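Local coordinates for vacuolar-sorting protein BRO1 (Saccharomyces cerevisiae, PDB 1ZB1), which helps to sort cargo proteins into intralumenal vesicles of the multivesicular body and recruits the deubiquitinase DOA4 to endosomes, this chain being its Bro1 domain, at residues K16-L21 against F97-A102; S50-L55 against L73-F78. All coordinates share one frame; numbering follows the deposited sequence.

Contact 1: residues K16-L21 against F97-A102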
# COMPACT_ATOMS: atom_id res chain seq x y z
N LYS A 16 1.46 14.26 -0.42
CA LYS A 16 1.79 15.38 0.45
C LYS A 16 2.23 16.52 -0.47
O LYS A 16 3.05 16.31 -1.36
CB LYS A 16 2.93 15.01 1.41
CG LYS A 16 2.59 13.92 2.43
CD LYS A 16 3.83 13.46 3.20
CE LYS A 16 4.45 14.59 4.02
NZ LYS A 16 3.43 15.26 4.89
N ASP A 17 1.68 17.71 -0.28
CA ASP A 17 2.07 18.85 -1.11
C ASP A 17 3.33 19.48 -0.53
O ASP A 17 3.67 19.25 0.63
CB ASP A 17 0.95 19.90 -1.16
CG ASP A 17 -0.31 19.39 -1.83
OD1 ASP A 17 -0.21 18.50 -2.70
OD2 ASP A 17 -1.41 19.87 -1.50
N THR A 18 4.03 20.26 -1.35
CA THR A 18 5.25 20.93 -0.92
C THR A 18 5.34 22.31 -1.56
O THR A 18 4.73 22.56 -2.60
CB THR A 18 6.52 20.14 -1.33
OG1 THR A 18 7.69 20.80 -0.83
CG2 THR A 18 6.63 20.07 -2.87
N GLU A 19 6.09 23.21 -0.94
CA GLU A 19 6.25 24.54 -1.51
C GLU A 19 7.40 24.53 -2.49
O GLU A 19 8.36 23.78 -2.34
CB GLU A 19 6.50 25.57 -0.40
CG GLU A 19 5.29 25.79 0.48
CD GLU A 19 5.41 27.01 1.37
OE1 GLU A 19 4.39 27.37 1.99
OE2 GLU A 19 6.51 27.60 1.44
N LYS A 20 7.30 25.37 -3.53
CA LYS A 20 8.36 25.47 -4.52
C LYS A 20 9.65 25.85 -3.80
O LYS A 20 9.69 26.81 -3.04
CB LYS A 20 7.97 26.51 -5.57
CG LYS A 20 9.14 27.12 -6.33
CD LYS A 20 9.96 26.10 -7.08
CE LYS A 20 11.14 26.79 -7.78
NZ LYS A 20 12.08 25.85 -8.42
N LEU A 21 10.71 25.08 -4.04
CA LEU A 21 12.01 25.34 -3.42
C LEU A 21 12.97 25.80 -4.51
O LEU A 21 13.03 25.20 -5.59
CB LEU A 21 12.53 24.06 -2.78
CG LEU A 21 13.81 24.09 -1.95
CD1 LEU A 21 13.52 24.66 -0.56
CD2 LEU A 21 14.36 22.67 -1.81
N PHE A 97 13.19 23.12 3.16
CA PHE A 97 12.31 22.02 2.75
C PHE A 97 10.98 22.19 3.49
O PHE A 97 10.92 22.08 4.73
CB PHE A 97 12.95 20.68 3.14
CG PHE A 97 14.30 20.43 2.49
CD1 PHE A 97 15.38 20.02 3.26
CD2 PHE A 97 14.46 20.53 1.11
CE1 PHE A 97 16.62 19.71 2.67
CE2 PHE A 97 15.68 20.22 0.50
CZ PHE A 97 16.76 19.81 1.28
N THR A 98 9.91 22.45 2.74
CA THR A 98 8.59 22.69 3.32
C THR A 98 7.51 21.75 2.81
O THR A 98 7.15 21.78 1.62
CB THR A 98 8.18 24.17 3.06
OG1 THR A 98 9.18 25.04 3.60
CG2 THR A 98 6.82 24.48 3.71
N TRP A 99 6.98 20.92 3.70
CA TRP A 99 5.94 19.95 3.34
C TRP A 99 4.64 20.04 4.14
O TRP A 99 4.65 20.26 5.35
CB TRP A 99 6.47 18.52 3.45
CG TRP A 99 7.56 18.20 2.47
CD1 TRP A 99 8.88 18.51 2.59
CD2 TRP A 99 7.41 17.55 1.21
NE1 TRP A 99 9.57 18.09 1.47
CE2 TRP A 99 8.68 17.50 0.60
CE3 TRP A 99 6.31 17.00 0.52
CZ2 TRP A 99 8.90 16.92 -0.65
CZ3 TRP A 99 6.53 16.43 -0.74
CH2 TRP A 99 7.81 16.39 -1.31
N TYR A 100 3.52 19.83 3.44
CA TYR A 100 2.20 19.85 4.04
C TYR A 100 1.73 18.43 4.36
O TYR A 100 2.10 17.48 3.67
CB TYR A 100 1.17 20.47 3.08
CG TYR A 100 1.30 21.96 2.83
CD1 TYR A 100 2.26 22.47 1.96
CD2 TYR A 100 0.43 22.86 3.46
CE1 TYR A 100 2.35 23.84 1.70
CE2 TYR A 100 0.52 24.23 3.22
CZ TYR A 100 1.47 24.71 2.34
OH TYR A 100 1.53 26.06 2.09
N ASP A 101 0.91 18.29 5.39
CA ASP A 101 0.38 16.97 5.73
C ASP A 101 -0.64 16.59 4.65
O ASP A 101 -1.34 17.46 4.11
CB ASP A 101 -0.34 17.00 7.08
CG ASP A 101 0.61 17.00 8.26
OD1 ASP A 101 1.83 16.83 8.07
OD2 ASP A 101 0.12 17.17 9.40
N ALA A 102 -0.73 15.30 4.33
CA ALA A 102 -1.69 14.83 3.33
C ALA A 102 -3.10 15.24 3.75
O ALA A 102 -3.44 15.17 4.94
CB ALA A 102 -1.61 13.30 3.17
O HOH W 1 3.95 17.60 6.59
O HOH W 2 -0.77 17.99 1.37
O HOH W 3 9.85 23.39 -0.03
O HOH W 4 9.02 27.92 3.73
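Thr18 lays its CB over one face of the indole of Trp99, 3.6 Å from the centroid of the six-membered ring and 9° off its normal, a CH-pi contact. The first torsion (chi1 -177°) puts OG1 anti to the backbone N and CG2 in the place between N and carbonyl carbon. From there OG1 donates a hydrogen bond of 2.7 Å to Thr98 O, which also accepts from Glu19 N at 3.1 Å; the two donors reach this oxygen from opposite faces of its carbonyl plane. OG1 is also hydrogen-bonded to Arg56 of helix 46-58. Two residues along the strand from Thr98, Tyr100 N points almost straight at Asp17 O, 2.9 Å away. Beyond it, Lys16 bends at its last two torsions and brings NZ to 2.9 Å from Tyr100 O, above the carbonyl plane. A water joins the same ammonium to Asp101 OD1, and Lys16 NZ also forms a salt bridge with Asp173. At the other end Leu21 CD2 touches Phe97 CE2 at 3.6 Å. The extended chain of Glu19 sets CG at the edge of the Tyr100 ring, 3.7 Å from CE1, while its carboxylate forms a salt bridge with Lys112; a second water ties Thr98 N to Glu19 O. Helix 118-139 packs against Trp99 and takes its indole N-H through Glu121. Running nearly antiparallel, the two chains share a single beta bridge, Thr18 with Trp99, by which the extended segment before helix 23-34 is pinned alongside the strand 97-100 of the small two-stranded antiparallel sheet in the Bro1 domain.

Contact 2: residues S50-L55 against L73-F78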
# COMPACT_ATOMS: atom_id res chain seq x y z
N SER A 50 20.53 23.89 -12.29
CA SER A 50 19.32 24.31 -12.99
C SER A 50 18.45 23.09 -13.27
O SER A 50 17.23 23.12 -13.12
CB SER A 50 19.69 25.02 -14.30
OG SER A 50 18.52 25.41 -15.00
N GLU A 51 19.09 21.99 -13.68
CA GLU A 51 18.37 20.76 -13.98
C GLU A 51 17.76 20.15 -12.71
O GLU A 51 16.65 19.63 -12.72
CB GLU A 51 19.31 19.75 -14.66
CG GLU A 51 19.34 19.90 -16.19
CD GLU A 51 20.60 19.34 -16.82
OE1 GLU A 51 21.11 18.30 -16.35
OE2 GLU A 51 21.08 19.94 -17.81
N LEU A 52 18.51 20.23 -11.61
CA LEU A 52 18.05 19.72 -10.32
C LEU A 52 16.82 20.49 -9.85
O LEU A 52 15.85 19.90 -9.37
CB LEU A 52 19.14 19.86 -9.27
CG LEU A 52 18.70 19.67 -7.81
CD1 LEU A 52 18.39 18.19 -7.54
CD2 LEU A 52 19.80 20.16 -6.88
N ASP A 53 16.86 21.82 -9.95
CA ASP A 53 15.74 22.65 -9.52
C ASP A 53 14.49 22.26 -10.32
O ASP A 53 13.38 22.22 -9.79
CB ASP A 53 16.06 24.13 -9.74
CG ASP A 53 15.01 25.05 -9.15
OD1 ASP A 53 14.88 25.07 -7.90
OD2 ASP A 53 14.33 25.75 -9.92
N HIS A 54 14.70 21.98 -11.60
CA HIS A 54 13.60 21.59 -12.48
C HIS A 54 13.07 20.19 -12.10
O HIS A 54 11.87 19.94 -12.09
CB HIS A 54 14.08 21.58 -13.93
CG HIS A 54 12.96 21.62 -14.93
ND1 HIS A 54 13.08 21.08 -16.19
CD2 HIS A 54 11.72 22.16 -14.86
CE1 HIS A 54 11.95 21.28 -16.86
NE2 HIS A 54 11.11 21.93 -16.07
N LEU A 55 14.00 19.28 -11.80
CA LEU A 55 13.63 17.91 -11.43
C LEU A 55 12.70 17.90 -10.22
O LEU A 55 11.69 17.19 -10.23
CB LEU A 55 14.89 17.10 -11.12
CG LEU A 55 14.69 15.69 -10.57
CD1 LEU A 55 13.94 14.82 -11.59
CD2 LEU A 55 16.05 15.06 -10.22
N LEU A 73 11.77 9.08 -8.08
CA LEU A 73 12.83 8.09 -7.84
C LEU A 73 14.18 8.72 -8.15
O LEU A 73 15.16 8.50 -7.43
CB LEU A 73 12.64 6.84 -8.71
CG LEU A 73 11.85 5.60 -8.29
CD1 LEU A 73 11.65 5.55 -6.79
CD2 LEU A 73 10.52 5.56 -9.03
N LYS A 74 14.25 9.51 -9.22
CA LYS A 74 15.50 10.17 -9.59
C LYS A 74 15.87 11.25 -8.57
O LYS A 74 17.05 11.41 -8.21
CB LYS A 74 15.38 10.79 -10.99
CG LYS A 74 15.31 9.74 -12.10
CD LYS A 74 15.30 10.36 -13.50
CE LYS A 74 15.41 9.25 -14.56
NZ LYS A 74 15.30 9.76 -15.96
N TYR A 75 14.87 11.98 -8.10
CA TYR A 75 15.14 13.02 -7.10
C TYR A 75 15.58 12.37 -5.78
O TYR A 75 16.47 12.89 -5.11
CB TYR A 75 13.91 13.91 -6.89
CG TYR A 75 14.17 15.09 -5.96
CD1 TYR A 75 15.20 15.99 -6.23
CD2 TYR A 75 13.41 15.27 -4.80
CE1 TYR A 75 15.48 17.04 -5.35
CE2 TYR A 75 13.68 16.33 -3.92
CZ TYR A 75 14.72 17.21 -4.21
OH TYR A 75 15.04 18.22 -3.34
N TYR A 76 14.97 11.25 -5.40
CA TYR A 76 15.36 10.58 -4.16
C TYR A 76 16.82 10.14 -4.30
O TYR A 76 17.62 10.28 -3.36
CB TYR A 76 14.49 9.34 -3.88
CG TYR A 76 14.66 8.78 -2.46
CD1 TYR A 76 13.81 9.18 -1.43
CD2 TYR A 76 15.70 7.90 -2.16
CE1 TYR A 76 13.99 8.70 -0.12
CE2 TYR A 76 15.89 7.41 -0.86
CZ TYR A 76 15.03 7.82 0.16
OH TYR A 76 15.20 7.34 1.45
N SER A 77 17.18 9.62 -5.47
CA SER A 77 18.56 9.18 -5.70
C SER A 77 19.52 10.33 -5.44
O SER A 77 20.56 10.15 -4.81
CB SER A 77 18.75 8.66 -7.13
OG SER A 77 18.04 7.45 -7.33
N PHE A 78 19.17 11.52 -5.94
CA PHE A 78 20.01 12.70 -5.74
C PHE A 78 20.21 12.93 -4.25
O PHE A 78 21.32 13.19 -3.79
CB PHE A 78 19.34 13.95 -6.33
CG PHE A 78 20.01 15.23 -5.92
CD1 PHE A 78 21.15 15.68 -6.57
CD2 PHE A 78 19.53 15.95 -4.82
CE1 PHE A 78 21.83 16.82 -6.13
CE2 PHE A 78 20.20 17.10 -4.39
CZ PHE A 78 21.35 17.53 -5.04
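The segments 50-55 and 73-78, of helices 46-58 and 65-86, have axes 10.7 Å apart at their closest and N-to-C directions 128° apart, steeply inclined and nearer antiparallel than parallel; they bury 242 Å² between them. Leu52 carries one half of it. Its CD1 sits over the centre of the Phe78 ring, 3.6 Å from the centroid and 6° off the normal, in a CH-pi contact, while CD2 lies above the same face, out past the rim, 3.6 Å from Phe78 CZ. The two side chains meet at about a right angle, leaving the leucine fork against the flat of the phenyl ring. The same CD1 also lies in the plane of the Tyr75 ring, at its edge, 3.8 Å from CE1, so that one methyl fills the corner between the face of one aromatic and the edge of another. Both helices belong to the Bro1 domain, and with no hydrogen bond across it this junction is plain apolar helix-helix packing. Elsewhere on helix 65-86, Leu73 and Tyr76 pack against helix 118-139, which Tyr75 touches as well. Leu55, one turn after Leu52, makes the other half: with CG anti to the backbone N (chi1 173°), it sends CD2 against the backbone of the facing helix, 3.8 Å from Tyr75 CA, and touches Tyr75 CB at 4.1 Å. Lys74 adds its CB, 4.3 Å from Leu55 CD1, before its chain leads off to a salt bridge with Glu70. The phenol of Tyr75 reaches past the leucines, its OH hydrogen-bonded to Glu121 and Trp23, which helps to fix the ring whose edge Leu52 meets. Phe78 in turn packs with the rings of Tyr364 and Tyr368 from helix 349-371.

In the fold
Both contacts are largely buried, with centres about 16 Å apart on the same side of the domain's centre, but their chemistry differs. Contact 1 joins an extended segment to a strand mainly through hydrogen bonds, charges and bridging waters, with some apolar packing; contact 2 joins two helices through leucine methyls and aromatic rings. They touch directly: Lys20 NZ of contact 1 forms a salt bridge with Asp53 OD2 of contact 2, 2.7 Å away, on a side of helix 46-58 turned from helix 65-86. Glu121 of helix 118-139 serves both, bonding Trp99 in one and Tyr75 in the other. The helices of contact 2 lie in sequence between the two segments of contact 1.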